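Side-chain contacts in Thiosulfate:glutathione sulfurtransferase (Homo sapiens, PDB 6BEV), which transfers the sulfane sulfur of thiosulfate to glutathione, giving S-sulfanylglutathione, a central intermediate of hydrogen sulfide metabolism: residues 55-60 with 96-101; 30-35 with 121-126; 65-70 with 81-86. All blocks are in the same frame, centred on the assembly; numbering follows the deposited sequence.

Overall arrangement
Interactions 1 and 2 share the parallel sheet: strands 95-98 and 120-122 run side by side in it, joined by backbone bonds from Phe97 to Arg121 and Tyr123. Interaction 2 is buried; interactions 1 and 3 are partly buried, with interaction 1 nearer the centre of the chain. Interaction 1 is almost wholly apolar: a phenylalanine ring from the strand leading into the active-site loop packs on the loop 55-60. Interaction 2 pairs apolar packing on a tyrosine face with a two-bonded salt bridge. Interaction 3, within the span between 55-60 and 96-101, is purely polar, with a water beside it. It touches interaction 1 through Leu68 and Phe97 and lies across the chain's centre from interaction 2.

Interaction 1 of 3, residues 55-60 with 96-101; sequences GTIPGA and VFFCQM
Phe98 holds its CG between the backbone N and the carbonyl carbon (chi1 68°), which throws the ring from the end of strand 95-98 onto the loop 55-60. From the loop, Ile57, with CG1 beside its backbone N and an extended outer chain (chi2 180°), lays its methyl CD1 over one face of that ring. The two side chains run antiparallel alongside each other, and CD1 of Ile57 stands 3.6 Å from the centroid of the Phe98 ring, only 8° off its normal: a centred CH-pi contact. CG1 of Ile57 continues the packing at 3.7 Å from CZ of Phe98. The rim of the ring is met in its plane by two further groups. CB of Ala60 touches Phe98 CZ at 3.7 Å, and OG1 of Thr56 approaches the same CZ to 3.5 Å, its side chain crossing Phe98 at about a right angle. That hydroxyl is satisfied elsewhere, by a hydrogen bond to Asp45, so its meeting with the ring is a packing contact. A type II turn from Ile57 to Ala60, closed by Ala60 N to Ile57 O at 2.9 Å, brings both apolar residues to the ring, with Gly59 at its positive-phi position. The strand ends here in the rhodanese manner: directly after Phe98 comes Cys99, the residue that carries the persulfide intermediate. Leu43 on the adjoining strand 42-45 backs Ile57 and Ala60, Tyr127 and Trp130 of helix 126-133 also pack on Ile57, and on strand 95-98 Phe97 lies against helix 103-114.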
ATOM      1  N   GLY A  55     -12.585   5.271  -6.089  1.00 17.02           N
ATOM      2  CA  GLY A  55     -12.871   4.622  -4.840  1.00 16.86           C
ATOM      3  C   GLY A  55     -11.696   3.769  -4.453  1.00 15.94           C
ATOM      4  O   GLY A  55     -11.089   3.114  -5.302  1.00 16.93           O
ATOM      5  N   THR A  56     -11.397   3.757  -3.165  1.00 14.79           N
ATOM      6  CA  THR A  56     -10.253   3.031  -2.641  1.00 14.40           C
ATOM      7  C   THR A  56     -10.605   2.530  -1.247  1.00 14.56           C
ATOM      8  O   THR A  56     -11.711   2.747  -0.745  1.00 16.28           O
ATOM      9  CB  THR A  56      -9.008   3.932  -2.657  1.00 14.49           C
ATOM     10  OG1 THR A  56      -7.844   3.164  -2.349  1.00 15.01           O
ATOM     11  CG2 THR A  56      -9.114   5.082  -1.644  1.00 15.72           C
ATOM     12  N   ILE A  57      -9.671   1.816  -0.639  1.00 13.85           N
ATOM     13  CA  ILE A  57      -9.822   1.469   0.773  1.00 13.78           C
ATOM     14  C   ILE A  57      -9.625   2.739   1.591  1.00 14.53           C
ATOM     15  O   ILE A  57      -8.634   3.468   1.377  1.00 14.74           O
ATOM     16  CB  ILE A  57      -8.824   0.376   1.172  1.00 13.77           C
ATOM     17  CG1 ILE A  57      -9.068  -0.891   0.331  1.00 14.28           C
ATOM     18  CG2 ILE A  57      -8.918   0.074   2.649  1.00 14.54           C
ATOM     19  CD1 ILE A  57      -8.148  -2.068   0.615  1.00 14.21           C
ATOM     20  N   PRO A  58     -10.536   3.055   2.511  1.00 15.98           N
ATOM     21  CA  PRO A  58     -10.423   4.308   3.261  1.00 16.05           C
ATOM     22  C   PRO A  58      -9.037   4.486   3.848  1.00 16.09           C
ATOM     23  O   PRO A  58      -8.474   3.563   4.443  1.00 16.93           O
ATOM     24  CB  PRO A  58     -11.494   4.152   4.343  1.00 17.15           C
ATOM     25  CG  PRO A  58     -12.561   3.352   3.664  1.00 17.81           C
ATOM     26  CD  PRO A  58     -11.783   2.340   2.839  1.00 17.45           C
ATOM     27  N   GLY A  59      -8.470   5.674   3.640  1.00 16.23           N
ATOM     28  CA  GLY A  59      -7.166   6.012   4.155  1.00 16.53           C
ATOM     29  C   GLY A  59      -6.007   5.684   3.239  1.00 14.68           C
ATOM     30  O   GLY A  59      -4.877   6.092   3.524  1.00 15.81           O
ATOM     31  N   ALA A  60      -6.235   4.979   2.145  1.00 12.82           N
ATOM     32  CA  ALA A  60      -5.120   4.545   1.315  1.00 12.17           C
ATOM     33  C   ALA A  60      -4.533   5.689   0.504  1.00 12.05           C
ATOM     34  O   ALA A  60      -5.253   6.513  -0.058  1.00 13.78           O
ATOM     35  CB  ALA A  60      -5.595   3.460   0.357  1.00 12.15           C
ATOM     36  N   VAL A  96       1.243  -1.656   3.751  1.00  9.83           N
ATOM     37  CA  VAL A  96       0.359  -2.598   3.076  1.00  9.87           C
ATOM     38  C   VAL A  96       0.006  -2.068   1.692  1.00 10.16           C
ATOM     39  O   VAL A  96      -0.617  -1.010   1.555  1.00 11.27           O
ATOM     40  CB  VAL A  96      -0.902  -2.861   3.910  1.00 10.21           C
ATOM     41  CG1 VAL A  96      -1.843  -3.775   3.152  1.00 10.87           C
ATOM     42  CG2 VAL A  96      -0.526  -3.460   5.256  1.00 10.54           C
ATOM     43  N   PHE A  97       0.378  -2.833   0.668  1.00 10.19           N
ATOM     44  CA  PHE A  97       0.114  -2.502  -0.725  1.00  9.99           C
ATOM     45  C   PHE A  97      -1.043  -3.347  -1.238  1.00 10.06           C
ATOM     46  O   PHE A  97      -1.212  -4.506  -0.832  1.00 11.00           O
ATOM     47  CB  PHE A  97       1.382  -2.762  -1.560  1.00 10.50           C
ATOM     48  CG  PHE A  97       2.543  -1.919  -1.121  1.00 10.40           C
ATOM     49  CD1 PHE A  97       3.391  -2.328  -0.099  1.00 11.07           C
ATOM     50  CD2 PHE A  97       2.765  -0.674  -1.703  1.00 11.13           C
ATOM     51  CE1 PHE A  97       4.422  -1.510   0.322  1.00 11.67           C
ATOM     52  CE2 PHE A  97       3.795   0.136  -1.277  1.00 11.76           C
ATOM     53  CZ  PHE A  97       4.617  -0.286  -0.272  1.00 11.33           C
ATOM     54  N   PHE A  98      -1.830  -2.777  -2.159  1.00 10.50           N
ATOM     55  CA  PHE A  98      -2.919  -3.549  -2.743  1.00 10.81           C
ATOM     56  C   PHE A  98      -3.312  -2.990  -4.106  1.00 10.69           C
ATOM     57  O   PHE A  98      -3.187  -1.795  -4.373  1.00 11.59           O
ATOM     58  CB  PHE A  98      -4.157  -3.569  -1.822  1.00 10.37           C
ATOM     59  CG  PHE A  98      -4.837  -2.234  -1.683  1.00 10.57           C
ATOM     60  CD1 PHE A  98      -5.913  -1.862  -2.491  1.00 11.69           C
ATOM     61  CD2 PHE A  98      -4.395  -1.328  -0.740  1.00 11.07           C
ATOM     62  CE1 PHE A  98      -6.495  -0.602  -2.353  1.00 12.15           C
ATOM     63  CE2 PHE A  98      -4.986  -0.070  -0.603  1.00 11.60           C
ATOM     64  CZ  PHE A  98      -6.035   0.289  -1.404  1.00 12.66           C
ATOM     65  N   CYS A  99      -3.890  -3.865  -4.932  1.00 11.25           N
ATOM     66  CA  CYS A  99      -4.612  -3.442  -6.133  1.00 11.57           C
ATOM     67  C   CYS A  99      -6.044  -3.976  -6.035  1.00 12.21           C
ATOM     68  O   CYS A  99      -6.544  -4.145  -4.921  1.00 13.22           O
ATOM     69  CB  CYS A  99      -3.885  -3.867  -7.410  1.00 12.24           C
ATOM     70  SG  CYS A  99      -3.768  -5.653  -7.619  1.00 12.78           S
ATOM     71  N   GLN A 100      -6.744  -4.228  -7.150  1.00 13.01           N
ATOM     72  CA  GLN A 100      -8.116  -4.744  -7.050  1.00 12.72           C
ATOM     73  C   GLN A 100      -8.190  -6.267  -7.025  1.00 12.83           C
ATOM     74  O   GLN A 100      -9.213  -6.803  -6.604  1.00 13.62           O
ATOM     75  CB  GLN A 100      -9.057  -4.166  -8.130  1.00 13.37           C
ATOM     76  CG  GLN A 100      -9.108  -4.883  -9.491  1.00 13.30           C
ATOM     77  CD  GLN A 100      -7.869  -4.650 -10.351  1.00 13.76           C
ATOM     78  OE1 GLN A 100      -6.740  -4.515  -9.858  1.00 14.80           O
ATOM     79  NE2 GLN A 100      -8.078  -4.594 -11.658  1.00 15.19           N
ATOM     80  N   MET A 101      -7.125  -6.968  -7.439  1.00 13.04           N
ATOM     81  CA  MET A 101      -7.176  -8.427  -7.520  1.00 14.25           C
ATOM     82  C   MET A 101      -5.883  -9.135  -7.125  1.00 12.94           C
ATOM     83  O   MET A 101      -5.852 -10.374  -7.153  1.00 16.04           O
ATOM     84  CB  MET A 101      -7.677  -8.890  -8.908  1.00 17.69           C
ATOM     85  CG  MET A 101      -6.912  -8.346 -10.102  1.00 17.20           C
ATOM     86  SD  MET A 101      -5.282  -9.070 -10.332  1.00 18.36           S
ATOM     87  CE  MET A 101      -5.698 -10.775 -10.668  1.00 20.57           C
TER

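Interaction 2 of 3, residues 30-35 with 121-126; sequences PELRSL and RNYAGA
Glu31 and Arg121 meet end-on, each carboxylate oxygen taking one guanidinium nitrogen. Arg121 NH1 gives a hydrogen bond to Glu31 OE2 at 2.9 Å, with an N-H...O angle of 168°, and Arg121 NH2 gives its own to Glu31 OE1, also 2.9 Å. Both oxygens lie close to the guanidinium plane, yet the nitrogens come from above the carboxylate plane, the two flat groups being turned 54° apart. Glu31 reaches across with an extended chain, whereas Arg121 bends at chi3 (68°) to bring its end round to the helix. The other nitrogen bonds lie outside the pair: NE of Arg121 goes to the carbonyl of Ala24, NH2 also to that of Thr26, and NH1 is linked to ND1 of His94. Every guanidinium nitrogen therefore has a partner, which fixes the rotation of the buried group. The contact packs helix 29-38 against strand 120-122, an outermost strand of the four-stranded parallel sheet in this rhodanese domain. CD1 of Leu35 packs against the guanidinium, 3.9 Å from Arg121 NH1. Further along, CD2 of Leu32 sits over one face of Tyr123, displaced from the ring centre, 4.0 Å from the centroid in a CH-pi contact. Over the opposite face of Tyr123 lies the backbone of Gly125 and Ala126, with Ala126 N 3.3 Å above the ring plane; the type I turn from Tyr123 to Ala126 carries this backbone back over the ring. Tyr123 OH is satisfied by Glu129 of helix 126-133, and Val96 of strand 95-98 touches both Leu32 and Tyr123.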
ATOM      1  N   PRO A  30      -8.655  -9.921   8.157  1.00 13.11           N
ATOM      2  CA  PRO A  30      -8.853  -9.715   9.599  1.00 14.54           C
ATOM      3  C   PRO A  30      -7.677  -9.020  10.263  1.00 14.21           C
ATOM      4  O   PRO A  30      -7.878  -8.132  11.099  1.00 14.58           O
ATOM      5  CB  PRO A  30      -9.102 -11.134  10.127  1.00 16.32           C
ATOM      6  CG  PRO A  30      -9.628 -11.892   8.957  1.00 17.91           C
ATOM      7  CD  PRO A  30      -8.905 -11.323   7.769  1.00 14.75           C
ATOM      8  N   GLU A  31      -6.448  -9.393   9.913  1.00 12.72           N
ATOM      9  CA  GLU A  31      -5.301  -8.718  10.507  1.00 12.36           C
ATOM     10  C   GLU A  31      -5.252  -7.271  10.062  1.00 11.60           C
ATOM     11  O   GLU A  31      -4.998  -6.376  10.875  1.00 12.24           O
ATOM     12  CB  GLU A  31      -3.997  -9.428  10.151  1.00 12.96           C
ATOM     13  CG  GLU A  31      -2.830  -8.802  10.905  1.00 13.44           C
ATOM     14  CD  GLU A  31      -1.449  -9.322  10.540  1.00 14.16           C
ATOM     15  OE1 GLU A  31      -1.313 -10.261   9.728  1.00 15.56           O
ATOM     16  OE2 GLU A  31      -0.475  -8.741  11.062  1.00 14.29           O
ATOM     17  N   LEU A  32      -5.485  -7.024   8.776  1.00 10.92           N
ATOM     18  CA  LEU A  32      -5.457  -5.660   8.271  1.00 10.98           C
ATOM     19  C   LEU A  32      -6.470  -4.783   8.996  1.00 11.30           C
ATOM     20  O   LEU A  32      -6.157  -3.648   9.373  1.00 11.13           O
ATOM     21  CB  LEU A  32      -5.730  -5.661   6.775  1.00 11.09           C
ATOM     22  CG  LEU A  32      -5.782  -4.295   6.079  1.00 11.59           C
ATOM     23  CD1 LEU A  32      -4.490  -3.517   6.316  1.00 12.97           C
ATOM     24  CD2 LEU A  32      -6.064  -4.456   4.598  1.00 12.92           C
ATOM     25  N   ARG A  33      -7.690  -5.284   9.204  1.00 11.79           N
ATOM     26  CA  ARG A  33      -8.700  -4.473   9.882  1.00 12.30           C
ATOM     27  C   ARG A  33      -8.243  -4.092  11.280  1.00 12.25           C
ATOM     28  O   ARG A  33      -8.454  -2.956  11.720  1.00 12.88           O
ATOM     29  CB  ARG A  33     -10.031  -5.212   9.916  1.00 13.62           C
ATOM     30  CG  ARG A  33     -10.754  -5.218   8.581  1.00 15.25           C
ATOM     31  CD  ARG A  33     -11.882  -6.205   8.602  1.00 15.86           C
ATOM     32  NE  ARG A  33     -12.806  -6.046   7.480  1.00 15.71           N
ATOM     33  CZ  ARG A  33     -13.746  -6.930   7.175  1.00 17.39           C
ATOM     34  NH1 ARG A  33     -13.823  -8.055   7.861  1.00 20.00           N
ATOM     35  NH2 ARG A  33     -14.573  -6.711   6.165  1.00 18.04           N
ATOM     36  N   SER A  34      -7.604  -5.012  12.001  0.67 11.99           N
ATOM     37  CA  SER A  34      -7.147  -4.670  13.344  0.67 12.94           C
ATOM     38  C   SER A  34      -5.961  -3.718  13.315  0.67 12.44           C
ATOM     39  O   SER A  34      -5.843  -2.849  14.184  0.67 12.85           O
ATOM     40  CB  SER A  34      -6.826  -5.923  14.140  0.67 14.34           C
ATOM     41  OG  SER A  34      -8.020  -6.638  14.384  0.67 16.33           O
ATOM     42  N   LEU A  35      -5.067  -3.862  12.335  1.00 11.39           N
ATOM     43  CA  LEU A  35      -3.954  -2.926  12.234  1.00 11.44           C
ATOM     44  C   LEU A  35      -4.444  -1.522  11.906  1.00 11.90           C
ATOM     45  O   LEU A  35      -3.883  -0.529  12.382  1.00 13.35           O
ATOM     46  CB  LEU A  35      -2.945  -3.410  11.183  1.00 12.20           C
ATOM     47  CG  LEU A  35      -2.165  -4.673  11.539  1.00 13.13           C
ATOM     48  CD1 LEU A  35      -1.475  -5.228  10.305  1.00 14.45           C
ATOM     49  CD2 LEU A  35      -1.141  -4.389  12.630  1.00 14.65           C
ATOM     50  N   ARG A 121       4.006  -5.424   2.861  1.00 10.94           N
ATOM     51  CA  ARG A 121       3.139  -6.589   2.813  1.00 12.05           C
ATOM     52  C   ARG A 121       2.053  -6.370   1.765  1.00 10.87           C
ATOM     53  O   ARG A 121       1.603  -5.249   1.565  1.00 11.26           O
ATOM     54  CB  ARG A 121       2.457  -6.828   4.184  1.00 12.55           C
ATOM     55  CG  ARG A 121       3.443  -6.819   5.360  1.00 13.54           C
ATOM     56  CD  ARG A 121       2.772  -6.968   6.707  1.00 13.49           C
ATOM     57  NE  ARG A 121       2.212  -8.300   6.849  1.00 12.71           N
ATOM     58  CZ  ARG A 121       1.385  -8.667   7.820  1.00 12.55           C
ATOM     59  NH1 ARG A 121       1.012  -7.788   8.734  1.00 12.94           N
ATOM     60  NH2 ARG A 121       0.908  -9.902   7.852  1.00 13.15           N
ATOM     61  N   ASN A 122       1.591  -7.462   1.140  1.00 11.94           N
ATOM     62  CA  ASN A 122       0.549  -7.416   0.116  1.00 11.79           C
ATOM     63  C   ASN A 122      -0.771  -7.835   0.742  1.00 10.97           C
ATOM     64  O   ASN A 122      -0.858  -8.926   1.316  1.00 11.50           O
ATOM     65  CB  ASN A 122       0.889  -8.384  -1.020  1.00 13.12           C
ATOM     66  CG  ASN A 122      -0.121  -8.348  -2.159  1.00 12.52           C
ATOM     67  OD1 ASN A 122      -0.724  -7.311  -2.468  1.00 13.41           O
ATOM     68  ND2 ASN A 122      -0.302  -9.500  -2.802  1.00 14.07           N
ATOM     69  N   TYR A 123      -1.796  -6.996   0.599  1.00 10.88           N
ATOM     70  CA  TYR A 123      -3.153  -7.422   0.933  1.00 10.32           C
ATOM     71  C   TYR A 123      -3.689  -8.195  -0.282  1.00 10.54           C
ATOM     72  O   TYR A 123      -4.314  -7.645  -1.189  1.00 11.67           O
ATOM     73  CB  TYR A 123      -4.019  -6.236   1.343  1.00 10.46           C
ATOM     74  CG  TYR A 123      -5.480  -6.605   1.467  1.00 10.15           C
ATOM     75  CD1 TYR A 123      -5.858  -7.829   1.992  1.00 10.60           C
ATOM     76  CD2 TYR A 123      -6.480  -5.756   1.018  1.00 10.38           C
ATOM     77  CE1 TYR A 123      -7.195  -8.198   2.058  1.00 10.84           C
ATOM     78  CE2 TYR A 123      -7.811  -6.110   1.092  1.00 10.47           C
ATOM     79  CZ  TYR A 123      -8.167  -7.337   1.604  1.00 10.79           C
ATOM     80  OH  TYR A 123      -9.493  -7.690   1.638  1.00 11.72           O
ATOM     81  N   ALA A 124      -3.414  -9.505  -0.286  1.00 11.61           N
ATOM     82  CA  ALA A 124      -3.681 -10.335  -1.462  1.00 12.80           C
ATOM     83  C   ALA A 124      -5.164 -10.415  -1.802  1.00 12.78           C
ATOM     84  O   ALA A 124      -5.523 -10.497  -2.983  1.00 14.00           O
ATOM     85  CB  ALA A 124      -3.097 -11.730  -1.258  1.00 13.71           C
ATOM     86  N   GLY A 125      -6.042 -10.390  -0.799  1.00 12.63           N
ATOM     87  CA  GLY A 125      -7.471 -10.384  -1.093  1.00 13.43           C
ATOM     88  C   GLY A 125      -7.873  -9.179  -1.923  1.00 13.20           C
ATOM     89  O   GLY A 125      -8.762  -9.255  -2.776  1.00 14.71           O
ATOM     90  N   ALA A 126      -7.226  -8.044  -1.668  1.00 12.52           N
ATOM     91  CA  ALA A 126      -7.283  -6.871  -2.541  1.00 12.53           C
ATOM     92  C   ALA A 126      -8.622  -6.130  -2.497  1.00 12.76           C
ATOM     93  O   ALA A 126      -9.514  -6.467  -1.710  1.00 12.94           O
ATOM     94  CB  ALA A 126      -6.875  -7.254  -3.971  1.00 14.19           C
TER

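Interaction 3 of 3, residues 65-70 with 81-86; sequences VSELES and ALYSAE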
ATOM      1  N   VAL A  65       1.674   1.501  -9.221  1.00 12.46           N
ATOM      2  CA  VAL A  65       2.859   0.655  -9.198  1.00 12.94           C
ATOM      3  C   VAL A  65       3.933   1.173 -10.155  1.00 13.48           C
ATOM      4  O   VAL A  65       5.124   1.066  -9.865  1.00 14.25           O
ATOM      5  CB  VAL A  65       2.485  -0.824  -9.424  1.00 14.92           C
ATOM      6  CG1 VAL A  65       1.951  -1.065 -10.834  1.00 16.26           C
ATOM      7  CG2 VAL A  65       3.673  -1.728  -9.085  1.00 16.29           C
ATOM      8  N   SER A  66       3.537   1.777 -11.279  1.00 13.64           N
ATOM      9  CA  SER A  66       4.505   2.328 -12.222  1.00 14.90           C
ATOM     10  C   SER A  66       5.255   3.539 -11.676  1.00 14.12           C
ATOM     11  O   SER A  66       6.296   3.908 -12.231  1.00 16.28           O
ATOM     12  CB  SER A  66       3.804   2.732 -13.515  1.00 17.62           C
ATOM     13  OG  SER A  66       2.787   3.686 -13.255  1.00 20.79           O
ATOM     14  N   GLU A  67       4.741   4.177 -10.625  1.00 12.54           N
ATOM     15  CA  GLU A  67       5.402   5.285  -9.942  1.00 12.18           C
ATOM     16  C   GLU A  67       6.167   4.856  -8.700  1.00 12.00           C
ATOM     17  O   GLU A  67       6.916   5.664  -8.149  1.00 12.58           O
ATOM     18  CB  GLU A  67       4.379   6.336  -9.490  1.00 12.29           C
ATOM     19  CG  GLU A  67       3.616   7.002 -10.614  1.00 12.56           C
ATOM     20  CD  GLU A  67       2.544   7.972 -10.129  1.00 12.20           C
ATOM     21  OE1 GLU A  67       2.669   8.539  -9.014  1.00 12.07           O
ATOM     22  OE2 GLU A  67       1.565   8.167 -10.878  1.00 12.43           O
ATOM     23  N   LEU A  68       5.979   3.627  -8.229  1.00 11.55           N
ATOM     24  CA  LEU A  68       6.403   3.280  -6.874  1.00 11.72           C
ATOM     25  C   LEU A  68       7.918   3.268  -6.718  1.00 11.99           C
ATOM     26  O   LEU A  68       8.426   3.675  -5.669  1.00 11.83           O
ATOM     27  CB  LEU A  68       5.788   1.947  -6.457  1.00 12.50           C
ATOM     28  CG  LEU A  68       6.097   1.479  -5.032  1.00 13.21           C
ATOM     29  CD1 LEU A  68       5.631   2.469  -3.979  1.00 13.36           C
ATOM     30  CD2 LEU A  68       5.461   0.148  -4.791  1.00 14.16           C
ATOM     31  N   GLU A  69       8.651   2.766  -7.706  1.00 13.37           N
ATOM     32  CA  GLU A  69      10.106   2.793  -7.612  1.00 15.19           C
ATOM     33  C   GLU A  69      10.597   4.219  -7.411  1.00 13.17           C
ATOM     34  O   GLU A  69      11.392   4.499  -6.505  1.00 13.58           O
ATOM     35  CB  GLU A  69      10.689   2.179  -8.880  1.00 20.98           C
ATOM     36  CG  GLU A  69      12.165   2.018  -8.886  1.00 26.78           C
ATOM     37  CD  GLU A  69      12.577   0.921  -9.836  1.00 31.21           C
ATOM     38  OE1 GLU A  69      13.360   0.050  -9.427  1.00 32.16           O
ATOM     39  OE2 GLU A  69      12.076   0.908 -10.985  1.00 33.73           O
ATOM     40  N   SER A  70      10.119   5.142  -8.241  0.79 12.85           N
ATOM     41  CA  SER A  70      10.550   6.522  -8.108  0.79 13.20           C
ATOM     42  C   SER A  70      10.103   7.117  -6.782  0.79 12.31           C
ATOM     43  O   SER A  70      10.848   7.887  -6.166  0.79 13.13           O
ATOM     44  CB  SER A  70      10.077   7.349  -9.301  0.79 14.85           C
ATOM     45  OG  SER A  70       8.676   7.478  -9.313  0.79 16.39           O
ATOM     46  N   ALA A  81       5.856  16.491  -1.525  1.00 11.61           N
ATOM     47  CA  ALA A  81       5.300  17.387  -2.533  1.00 11.59           C
ATOM     48  C   ALA A  81       4.367  16.637  -3.484  1.00 11.13           C
ATOM     49  O   ALA A  81       3.267  17.109  -3.795  1.00 11.88           O
ATOM     50  CB  ALA A  81       6.414  18.071  -3.310  1.00 11.92           C
ATOM     51  N   LEU A  82       4.802  15.482  -3.991  1.00 10.99           N
ATOM     52  CA  LEU A  82       4.012  14.811  -5.020  1.00 10.60           C
ATOM     53  C   LEU A  82       2.792  14.113  -4.437  1.00 10.84           C
ATOM     54  O   LEU A  82       1.714  14.144  -5.041  1.00 11.04           O
ATOM     55  CB  LEU A  82       4.877  13.816  -5.785  1.00 10.82           C
ATOM     56  CG  LEU A  82       4.220  13.150  -6.992  1.00 11.05           C
ATOM     57  CD1 LEU A  82       3.622  14.159  -7.964  1.00 11.80           C
ATOM     58  CD2 LEU A  82       5.208  12.253  -7.684  1.00 11.68           C
ATOM     59  N   TYR A  83       2.953  13.459  -3.287  1.00 10.83           N
ATOM     60  CA  TYR A  83       1.934  12.575  -2.729  1.00 11.13           C
ATOM     61  C   TYR A  83       1.176  13.162  -1.542  1.00 12.11           C
ATOM     62  O   TYR A  83       0.191  12.561  -1.104  1.00 12.99           O
ATOM     63  CB  TYR A  83       2.555  11.206  -2.362  1.00 11.25           C
ATOM     64  CG  TYR A  83       3.080  10.510  -3.595  1.00 11.00           C
ATOM     65  CD1 TYR A  83       2.209   9.999  -4.548  1.00 11.26           C
ATOM     66  CD2 TYR A  83       4.438  10.426  -3.840  1.00 11.01           C
ATOM     67  CE1 TYR A  83       2.675   9.410  -5.707  1.00 11.66           C
ATOM     68  CE2 TYR A  83       4.907   9.832  -4.995  1.00 11.54           C
ATOM     69  CZ  TYR A  83       4.030   9.340  -5.930  1.00 11.28           C
ATOM     70  OH  TYR A  83       4.556   8.773  -7.085  1.00 12.45           O
ATOM     71  N   SER A  84       1.597  14.314  -1.017  0.78 13.24           N
ATOM     72  CA  SER A  84       0.903  14.978   0.088  0.78 14.32           C
ATOM     73  C   SER A  84       0.846  14.097   1.334  0.78 14.59           C
ATOM     74  O   SER A  84      -0.142  14.106   2.070  0.78 16.23           O
ATOM     75  CB  SER A  84      -0.501  15.433  -0.317  0.78 16.01           C
ATOM     76  OG  SER A  84      -0.455  16.329  -1.402  0.78 17.19           O
ATOM     77  N   ALA A  85       1.921  13.356   1.582  1.00 13.43           N
ATOM     78  CA  ALA A  85       2.031  12.463   2.728  1.00 14.49           C
ATOM     79  C   ALA A  85       3.517  12.261   2.985  1.00 13.94           C
ATOM     80  O   ALA A  85       4.350  12.550   2.130  1.00 14.00           O
ATOM     81  CB  ALA A  85       1.349  11.113   2.475  1.00 15.81           C
ATOM     82  N   GLU A  86       3.844  11.758   4.173  0.80 15.08           N
ATOM     83  CA  GLU A  86       5.239  11.548   4.538  0.80 16.04           C
ATOM     84  C   GLU A  86       5.769  10.252   3.923  0.80 14.22           C
ATOM     85  O   GLU A  86       5.094   9.221   3.921  0.80 14.22           O
ATOM     86  CB  GLU A  86       5.374  11.501   6.061  0.80 19.40           C
ATOM     87  CG  GLU A  86       6.808  11.460   6.572  0.80 22.99           C
ATOM     88  CD  GLU A  86       6.900  11.631   8.085  0.80 25.95           C
ATOM     89  OE1 GLU A  86       6.466  12.682   8.606  0.80 27.39           O
ATOM     90  OE2 GLU A  86       7.409  10.712   8.759  0.80 27.62           O
TER
HETATM   91  O   HOH W   1       6.724   9.331  -8.991  1.00 17.02           O
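Glu67, in helix 65-73, and Tyr83, at the end of helix 76-83, meet by their side chains alone, their backbones standing well apart: the nearest CA atoms of the two segments, those of Glu67 and Leu82, are 10.8 Å from each other. The second helix stops at Tyr83, and Ser84 takes a positive phi (60°) as the chain turns away. Tyr83 carries its CG beside the backbone N (chi1 -63°), and its long ring spans most of the gap. Glu67 takes the matching first torsion and an extended chain. Across the gap the Tyr83 hydroxyl gives its hydrogen to Glu67 OE1 at 2.7 Å, using the anti lone pair of that oxygen, the one away from OE2. The acceptor lies near the plane of the ring, at its edge, and carboxylate and ring are turned 31° apart. CB of Glu67 also comes to 3.4 Å from Tyr83 OH. A water donates to Tyr83 OH at 2.9 Å. In one of two conformers of Ser70, its OG also accepts from this water and donates to Glu67 O, a less certain branch. Leu82 CG lies over one face of the Tyr83 ring, and Phe79 and Ile63 also pack on Tyr83. Glu67 OE2 forms a salt bridge with Arg49, so the two carboxylate oxygens serve different partners, OE1 the phenol of Tyr83 and OE2 Arg49 of helix 49-53. Tyr83 OH thus gives one bond and receives another, and the arginine would be expected to keep Glu67 ionised, which would make it a stronger acceptor for the phenol.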